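Local coordinates for protein citrate synthase (Metallosphaera sedula, PDB 6ABX) that probably catalyses the condensation of oxaloacetate with acetyl-CoA and water to give citrate and CoA, a step of the tricarboxylic acid cycle, at residues Leu37-Phe43 with Asp170-Met174; Ala69-Ser73 with Pro142-His148; Val234-Val238 with Arg288-Ile292. One frame throughout, in Å; residues are numbered along the deposited sequence.

From the N terminus the chain first supplies helix 34-40 and the turn into helix 43-52, which wait for helix 163-174 to close contact 1 more than a hundred residues later. Contact 2 opens and closes within that span: the turn after helix 58-69 meets the loop leading into helix 148-157. The two touch through His-148, whose ring stacks on Phe-43 and packs against Leu-173. Contact 3 follows in series, joining helix 234-243 to helix 277-297 across a shorter excursion, its centre about 30 Å from that of contact 1 and 42 Å from that of contact 2. Contacts 1 and 2 tie early helices and loops to mid-chain ones, while contact 3 separately joins two later helices.

Contact 1. Residues Leu37-Phe43 with Asp170-Met174; sequences LASFSNF and DVSLM
The backbones of Leu-37 to Phe-43 and Asp-170 to Met-174 come closest at two places, Ala-38 CA to Val-171 CA at 5.6 Å and Phe-43 CA to Asp-170 CA at 5.7 Å. Between these places helix 34-40 ends, Ser-41 leaves helical geometry, and Asn-42 takes the N-cap position of helix 43-52, its OD1 accepting from the backbone N of Glu-45. Asp-170 serves the same helix start from across the contact. Its OD2 accepts from Phe-43 N at 2.9 Å, met on the syn side and 22° out of the carboxylate plane, while OD1 takes a weak hydrogen bond from the same N-H and a second bond from Ser-149 OG. An acid suits this place because a helix N terminus presents unbonded N-H groups and a partial positive charge, which would probably favour the ionised form. A water hydrogen-bonded to both Asp-170 OD2, at 2.6 Å, and Ser-41 O links the two segments.

This is helix-to-helix packing in the mainly helical body of a citrate synthase subunit: helix 163-174 sits against the joint between two consecutive helices, with helix 261-270 beside Ala-38 and Val-171 and helix 324-343 beside Phe-43 and Leu-173. Phe-43 turns its CG away from the backbone N (chi1 -178°), which carries the ring past the carboxylate until Leu-173 CB meets its edge, in plane, 3.8 Å from CD2. Met-174, unbranched and flexible, bends at chi3 (-79°) to run along the turn; SD lies 3.4 Å from Asn-42 C, and the methyl CE reaches Ser-41 O at 3.7 Å as well as Leu-37 O. Ala-38 is small enough to let Val-171 close in, CB to CG1 4.0 Å, with the other valine branch against the Ala-38 carbonyl oxygen.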
# COMPACT_ATOMS: atom_id res chain seq x y z
N LEU A 37 -11.03 4.13 28.53
CA LEU A 37 -11.53 4.88 27.38
C LEU A 37 -12.88 4.30 26.97
O LEU A 37 -13.79 5.02 26.63
CB LEU A 37 -10.51 4.82 26.24
CG LEU A 37 -9.17 5.43 26.57
CD1 LEU A 37 -8.18 5.26 25.45
CD2 LEU A 37 -9.35 6.90 26.91
N ALA A 38 -13.03 2.97 26.99
CA ALA A 38 -14.32 2.39 26.66
C ALA A 38 -15.42 2.76 27.66
O ALA A 38 -16.56 2.96 27.30
CB ALA A 38 -14.15 0.90 26.57
N SER A 39 -15.08 2.84 28.94
CA SER A 39 -16.00 3.23 29.96
C SER A 39 -16.46 4.67 29.82
O SER A 39 -17.64 4.97 30.09
CB SER A 39 -15.43 3.02 31.34
OG SER A 39 -15.17 1.64 31.57
N PHE A 40 -15.51 5.57 29.58
CA PHE A 40 -15.77 6.97 29.81
C PHE A 40 -15.59 7.87 28.59
O PHE A 40 -16.09 9.03 28.60
CB PHE A 40 -14.87 7.48 30.92
CG PHE A 40 -14.94 6.69 32.20
CD1 PHE A 40 -16.13 6.50 32.87
CD2 PHE A 40 -13.80 6.11 32.70
CE1 PHE A 40 -16.17 5.70 34.01
CE2 PHE A 40 -13.83 5.40 33.88
CZ PHE A 40 -15.02 5.19 34.53
N SER A 41 -14.90 7.40 27.54
CA SER A 41 -14.53 8.29 26.44
C SER A 41 -15.48 8.12 25.24
O SER A 41 -16.61 7.52 25.37
CB SER A 41 -13.06 8.06 26.09
OG SER A 41 -12.61 9.05 25.15
N ASN A 42 -15.13 8.73 24.09
CA ASN A 42 -15.96 8.66 22.93
C ASN A 42 -15.05 8.71 21.69
O ASN A 42 -13.85 9.02 21.83
CB ASN A 42 -17.05 9.73 22.91
CG ASN A 42 -16.44 11.10 23.10
OD1 ASN A 42 -15.79 11.60 22.20
ND2 ASN A 42 -16.62 11.66 24.29
N PHE A 43 -15.61 8.36 20.53
CA PHE A 43 -14.85 8.29 19.27
C PHE A 43 -13.99 9.56 19.05
O PHE A 43 -12.75 9.48 18.91
CB PHE A 43 -15.75 8.08 18.07
CG PHE A 43 -15.03 7.96 16.76
CD1 PHE A 43 -14.58 9.06 16.06
CD2 PHE A 43 -14.85 6.70 16.22
CE1 PHE A 43 -13.98 8.91 14.82
CE2 PHE A 43 -14.23 6.56 15.00
CZ PHE A 43 -13.81 7.65 14.30
N ASP A 170 -19.86 3.37 19.14
CA ASP A 170 -18.79 4.24 19.51
C ASP A 170 -17.66 3.44 20.19
O ASP A 170 -16.48 3.54 19.86
CB ASP A 170 -19.35 5.32 20.43
CG ASP A 170 -18.51 6.56 20.38
OD1 ASP A 170 -18.47 7.22 19.28
OD2 ASP A 170 -17.89 6.80 21.40
N VAL A 171 -18.00 2.62 21.17
CA VAL A 171 -17.01 1.77 21.82
C VAL A 171 -16.38 0.78 20.83
O VAL A 171 -15.11 0.65 20.80
CB VAL A 171 -17.62 1.04 23.01
CG1 VAL A 171 -16.66 -0.01 23.59
CG2 VAL A 171 -18.06 2.01 24.09
N SER A 172 -17.19 0.08 20.01
CA SER A 172 -16.65 -0.83 19.07
C SER A 172 -15.64 -0.18 18.11
O SER A 172 -14.57 -0.79 17.85
CB SER A 172 -17.76 -1.53 18.31
OG SER A 172 -18.70 -2.02 19.22
N LEU A 173 -15.88 1.06 17.65
CA LEU A 173 -14.91 1.77 16.82
C LEU A 173 -13.67 2.16 17.64
O LEU A 173 -12.53 1.94 17.15
CB LEU A 173 -15.57 3.00 16.19
CG LEU A 173 -16.69 2.71 15.20
CD1 LEU A 173 -17.40 3.99 14.82
CD2 LEU A 173 -16.13 2.00 13.97
N MET A 174 -13.82 2.65 18.90
CA MET A 174 -12.62 3.06 19.68
C MET A 174 -11.68 1.86 19.84
O MET A 174 -10.44 1.95 19.75
CB MET A 174 -12.98 3.60 21.10
CG MET A 174 -13.64 4.95 21.08
SD MET A 174 -13.99 5.64 22.77
CE MET A 174 -15.44 4.73 23.19
O HOH W 1 -18.77 6.34 23.83

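Contact 2. Residues Ala69-Ser73 with Pro142-His148; sequences AEERS and PDPSLSH
Two type I turns, Ala-69 to Arg-72 and Asp-143 to Leu-146, lie against each other, Ala-69 CA and Pro-144 CA being 4.8 Å apart. Arg-72 spans the contact. Its chain runs extended from CG to NE (chi2 173°, chi3 -178°), long enough to slide past Pro-142, CB to CB 3.7 Å, and deliver the guanidinium to the second turn. There NH1 and NH2 grip Leu-146 O end-on, each at 2.9 Å; the oxygen lies in the guanidinium plane, and both nitrogens approach from one face of the carbonyl plane. NH1 also comes within 2.9 Å of Asp-143 O. One guanidinium face lies over Ala-69 CA, and NE donates to a water that bridges to His-148 ND1. With an alanine here, Leu-146 O is likely to lose both arginine donors, and a gap to open beside Pro-142.

A proline ring restricts phi, so Pro-142 and Pro-144 limit the freedom of their loop. Pro-144 CB meets the carboxylate end of Glu-70, the two side chains crossing at a slant, and the Pro-144 carbonyl oxygen touches Ala-69 CB at 3.4 Å, a close approach that the small alanine side chain allows. Asp-143 fixes its own turn, OD1 accepting from Ser-145 N and OG above the carboxylate plane, while OD2 forms a salt bridge with Arg-160. The result is an Asx turn within a type I beta turn, clamped by an arginine onto the loop that follows helix 58-69.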
# COMPACT_ATOMS: atom_id res chain seq x y z
N ALA A 69 -17.09 16.74 11.68
CA ALA A 69 -18.47 16.66 11.22
C ALA A 69 -18.62 17.40 9.88
O ALA A 69 -19.39 17.00 9.00
CB ALA A 69 -19.39 17.20 12.27
N GLU A 70 -17.90 18.53 9.74
CA GLU A 70 -17.97 19.34 8.55
C GLU A 70 -17.07 18.83 7.39
O GLU A 70 -17.07 19.46 6.32
CB GLU A 70 -17.63 20.79 8.89
CG GLU A 70 -18.62 21.45 9.81
CD GLU A 70 -20.03 21.67 9.30
OE1 GLU A 70 -20.91 21.90 10.15
OE2 GLU A 70 -20.24 21.68 8.05
N GLU A 71 -16.44 17.63 7.50
CA GLU A 71 -15.56 17.11 6.48
C GLU A 71 -16.05 15.76 5.93
O GLU A 71 -15.33 15.07 5.22
CB GLU A 71 -14.15 16.97 7.02
CG GLU A 71 -13.56 18.31 7.38
CD GLU A 71 -12.79 19.01 6.30
OE1 GLU A 71 -12.19 20.03 6.67
OE2 GLU A 71 -12.77 18.51 5.10
N ARG A 72 -17.32 15.45 6.19
CA ARG A 72 -17.91 14.11 5.91
C ARG A 72 -18.40 13.89 4.47
O ARG A 72 -18.64 12.70 4.13
CB ARG A 72 -19.07 13.83 6.85
CG ARG A 72 -18.66 13.60 8.28
CD ARG A 72 -19.90 13.52 9.14
NE ARG A 72 -19.60 13.34 10.53
CZ ARG A 72 -20.38 13.68 11.54
NH1 ARG A 72 -21.64 14.05 11.30
NH2 ARG A 72 -19.92 13.58 12.77
N SER A 73 -18.58 14.95 3.66
CA SER A 73 -19.16 14.83 2.31
C SER A 73 -18.16 14.22 1.36
O SER A 73 -16.95 14.52 1.50
CB SER A 73 -19.58 16.18 1.72
OG SER A 73 -20.63 16.68 2.46
N PRO A 142 -24.54 12.68 5.04
CA PRO A 142 -24.17 12.93 6.42
C PRO A 142 -24.85 14.16 7.01
O PRO A 142 -25.08 15.15 6.29
CB PRO A 142 -22.65 13.18 6.42
CG PRO A 142 -22.23 13.14 4.98
CD PRO A 142 -23.41 12.70 4.13
N ASP A 143 -25.13 14.06 8.30
CA ASP A 143 -25.76 15.12 9.07
C ASP A 143 -24.73 15.68 10.03
O ASP A 143 -24.35 15.05 11.02
CB ASP A 143 -27.02 14.64 9.78
CG ASP A 143 -27.72 15.68 10.62
OD1 ASP A 143 -27.14 16.79 10.83
OD2 ASP A 143 -28.88 15.43 11.00
N PRO A 144 -24.20 16.88 9.72
CA PRO A 144 -23.11 17.45 10.49
C PRO A 144 -23.51 17.94 11.89
O PRO A 144 -22.62 18.10 12.72
CB PRO A 144 -22.54 18.53 9.54
CG PRO A 144 -23.74 18.93 8.74
CD PRO A 144 -24.57 17.69 8.55
N SER A 145 -24.79 17.86 12.26
CA SER A 145 -25.21 18.12 13.63
C SER A 145 -25.05 16.89 14.53
O SER A 145 -25.17 16.99 15.75
CB SER A 145 -26.66 18.61 13.67
OG SER A 145 -27.54 17.54 13.38
N LEU A 146 -24.76 15.72 13.94
CA LEU A 146 -24.66 14.51 14.68
C LEU A 146 -23.19 14.19 14.94
O LEU A 146 -22.39 14.45 14.11
CB LEU A 146 -25.32 13.37 13.88
CG LEU A 146 -26.81 13.52 13.60
CD1 LEU A 146 -27.31 12.29 12.82
CD2 LEU A 146 -27.55 13.66 14.93
N SER A 147 -22.94 13.53 16.07
CA SER A 147 -21.59 13.02 16.35
C SER A 147 -21.27 11.81 15.47
O SER A 147 -22.10 11.31 14.74
CB SER A 147 -21.44 12.70 17.80
OG SER A 147 -21.38 13.94 18.52
N HIS A 148 -20.00 11.43 15.47
CA HIS A 148 -19.48 10.47 14.48
C HIS A 148 -20.32 9.20 14.47
O HIS A 148 -20.69 8.76 13.38
CB HIS A 148 -18.01 10.16 14.77
CG HIS A 148 -17.43 9.16 13.86
ND1 HIS A 148 -16.78 9.52 12.71
CD2 HIS A 148 -17.41 7.80 13.93
CE1 HIS A 148 -16.35 8.42 12.11
NE2 HIS A 148 -16.72 7.36 12.82
O HOH W 2 -16.90 12.37 11.86

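Contact 3. Residues Val234-Val238 with Arg288-Ile292; sequences VEKYV and RVEEI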
# COMPACT_ATOMS: atom_id res chain seq x y z
N VAL A 234 -24.32 -26.19 19.46
CA VAL A 234 -22.96 -25.70 19.57
C VAL A 234 -21.93 -26.84 19.77
O VAL A 234 -20.88 -26.89 19.09
CB VAL A 234 -22.84 -24.69 20.71
CG1 VAL A 234 -21.41 -24.52 21.14
CG2 VAL A 234 -23.49 -23.38 20.32
N GLU A 235 -22.23 -27.75 20.71
CA GLU A 235 -21.26 -28.78 21.08
C GLU A 235 -20.99 -29.68 19.86
O GLU A 235 -19.82 -30.08 19.59
CB GLU A 235 -21.73 -29.53 22.33
CG GLU A 235 -21.93 -28.58 23.51
CD GLU A 235 -23.10 -27.56 23.51
OE1 GLU A 235 -22.98 -26.57 24.28
OE2 GLU A 235 -24.14 -27.71 22.76
N LYS A 236 -22.05 -30.02 19.14
CA LYS A 236 -21.95 -30.87 17.95
C LYS A 236 -21.17 -30.19 16.83
O LYS A 236 -20.31 -30.79 16.20
CB LYS A 236 -23.33 -31.33 17.48
CG LYS A 236 -23.93 -32.34 18.45
CD LYS A 236 -25.03 -33.24 17.89
CE LYS A 236 -25.04 -34.62 18.54
NZ LYS A 236 -24.25 -35.60 17.73
N TYR A 237 -21.45 -28.91 16.58
CA TYR A 237 -20.76 -28.19 15.50
C TYR A 237 -19.26 -28.07 15.80
O TYR A 237 -18.41 -28.23 14.90
CB TYR A 237 -21.40 -26.82 15.31
CG TYR A 237 -20.78 -25.97 14.23
CD1 TYR A 237 -19.67 -25.22 14.53
CD2 TYR A 237 -21.32 -25.88 12.95
CE1 TYR A 237 -19.10 -24.36 13.59
CE2 TYR A 237 -20.77 -25.04 12.00
CZ TYR A 237 -19.63 -24.31 12.32
OH TYR A 237 -19.04 -23.46 11.42
N VAL A 238 -18.95 -27.75 17.07
CA VAL A 238 -17.59 -27.55 17.49
C VAL A 238 -16.88 -28.90 17.36
O VAL A 238 -15.70 -28.98 16.95
CB VAL A 238 -17.53 -26.94 18.89
CG1 VAL A 238 -16.13 -27.06 19.50
CG2 VAL A 238 -17.98 -25.49 18.88
N ARG A 288 -21.72 -19.72 24.26
CA ARG A 288 -21.47 -21.16 24.41
C ARG A 288 -20.19 -21.59 23.70
O ARG A 288 -19.41 -22.36 24.28
CB ARG A 288 -22.66 -21.99 23.96
CG ARG A 288 -23.85 -21.92 24.90
CD ARG A 288 -25.13 -22.22 24.16
NE ARG A 288 -26.14 -22.95 24.94
CZ ARG A 288 -26.35 -24.26 24.80
NH1 ARG A 288 -25.39 -25.07 24.37
NH2 ARG A 288 -27.54 -24.75 25.08
N VAL A 289 -19.94 -21.11 22.47
CA VAL A 289 -18.73 -21.42 21.79
C VAL A 289 -17.53 -20.93 22.59
O VAL A 289 -16.50 -21.63 22.74
CB VAL A 289 -18.68 -20.82 20.37
CG1 VAL A 289 -17.31 -20.97 19.76
CG2 VAL A 289 -19.74 -21.43 19.47
N GLU A 290 -17.66 -19.70 23.14
CA GLU A 290 -16.57 -19.13 23.92
C GLU A 290 -16.23 -20.03 25.12
O GLU A 290 -15.06 -20.34 25.35
CB GLU A 290 -16.94 -17.71 24.36
CG GLU A 290 -15.76 -16.93 24.90
CD GLU A 290 -16.13 -15.97 26.02
OE1 GLU A 290 -15.29 -15.11 26.41
OE2 GLU A 290 -17.23 -16.12 26.55
N GLU A 291 -17.26 -20.50 25.82
CA GLU A 291 -17.12 -21.34 27.04
C GLU A 291 -16.35 -22.64 26.72
O GLU A 291 -15.39 -22.97 27.40
CB GLU A 291 -18.47 -21.71 27.64
CG GLU A 291 -19.23 -20.53 28.22
CD GLU A 291 -20.64 -20.85 28.76
OE1 GLU A 291 -21.28 -21.83 28.30
OE2 GLU A 291 -21.09 -20.09 29.66
N ILE A 292 -16.73 -23.31 25.63
CA ILE A 292 -16.10 -24.59 25.21
C ILE A 292 -14.67 -24.35 24.75
O ILE A 292 -13.72 -25.08 25.08
CB ILE A 292 -16.94 -25.29 24.12
CG1 ILE A 292 -18.34 -25.63 24.61
CG2 ILE A 292 -16.22 -26.52 23.58
CD1 ILE A 292 -19.33 -25.84 23.48
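Val-234 reaches from its helix into the angle between Val-289 and Ile-292 on the other. Its CG1, set opposite the backbone N (chi1 161°), points at Ile-292 CD1 and meets it at 3.4 Å, tighter than usual van der Waals contact; the two side chains slide past each other in opposite directions. The same methyl touches Val-289 CG2 at 3.9 Å, while the second branch, CG2, lies 4.0 Å from Arg-288 CB. One turn on, Val-238 also runs counter to Ile-292, CG1 to CG2 4.1 Å. Beta-branched residues suit these places, since each puts two branches close to its helix and can meet neighbours in two directions.

The segments 234-238 and 288-292 cross at -58°, their axes 10.2 Å apart at closest approach. Beside this apolar patch Glu-235 bends at chi2, bringing its carboxylate over to Arg-288, whose own chain is bent at chi3. OE1 and NH1 form a salt bridge at 2.8 Å, with OE1 at the edge of the guanidinium and the two planes 50° apart, an oblique meeting rather than a flat, two-pronged one. The Glu-235 side chain crosses that of Ile-292 at about a right angle, CG against CD1, its aliphatic part covering the isoleucine tip.

Helix 220-228 adds Ile-228 against Val-234 and Val-289, and the acetyl-CoA-binding residues Leu-248 and Phe-251 come close to Val-238 and Val-289. The contact thus joins an apolar seam, continuing toward residues of the acetyl-CoA site, to a charged pair alongside it in which each charge probably offsets the other, Glu-235 being exposed.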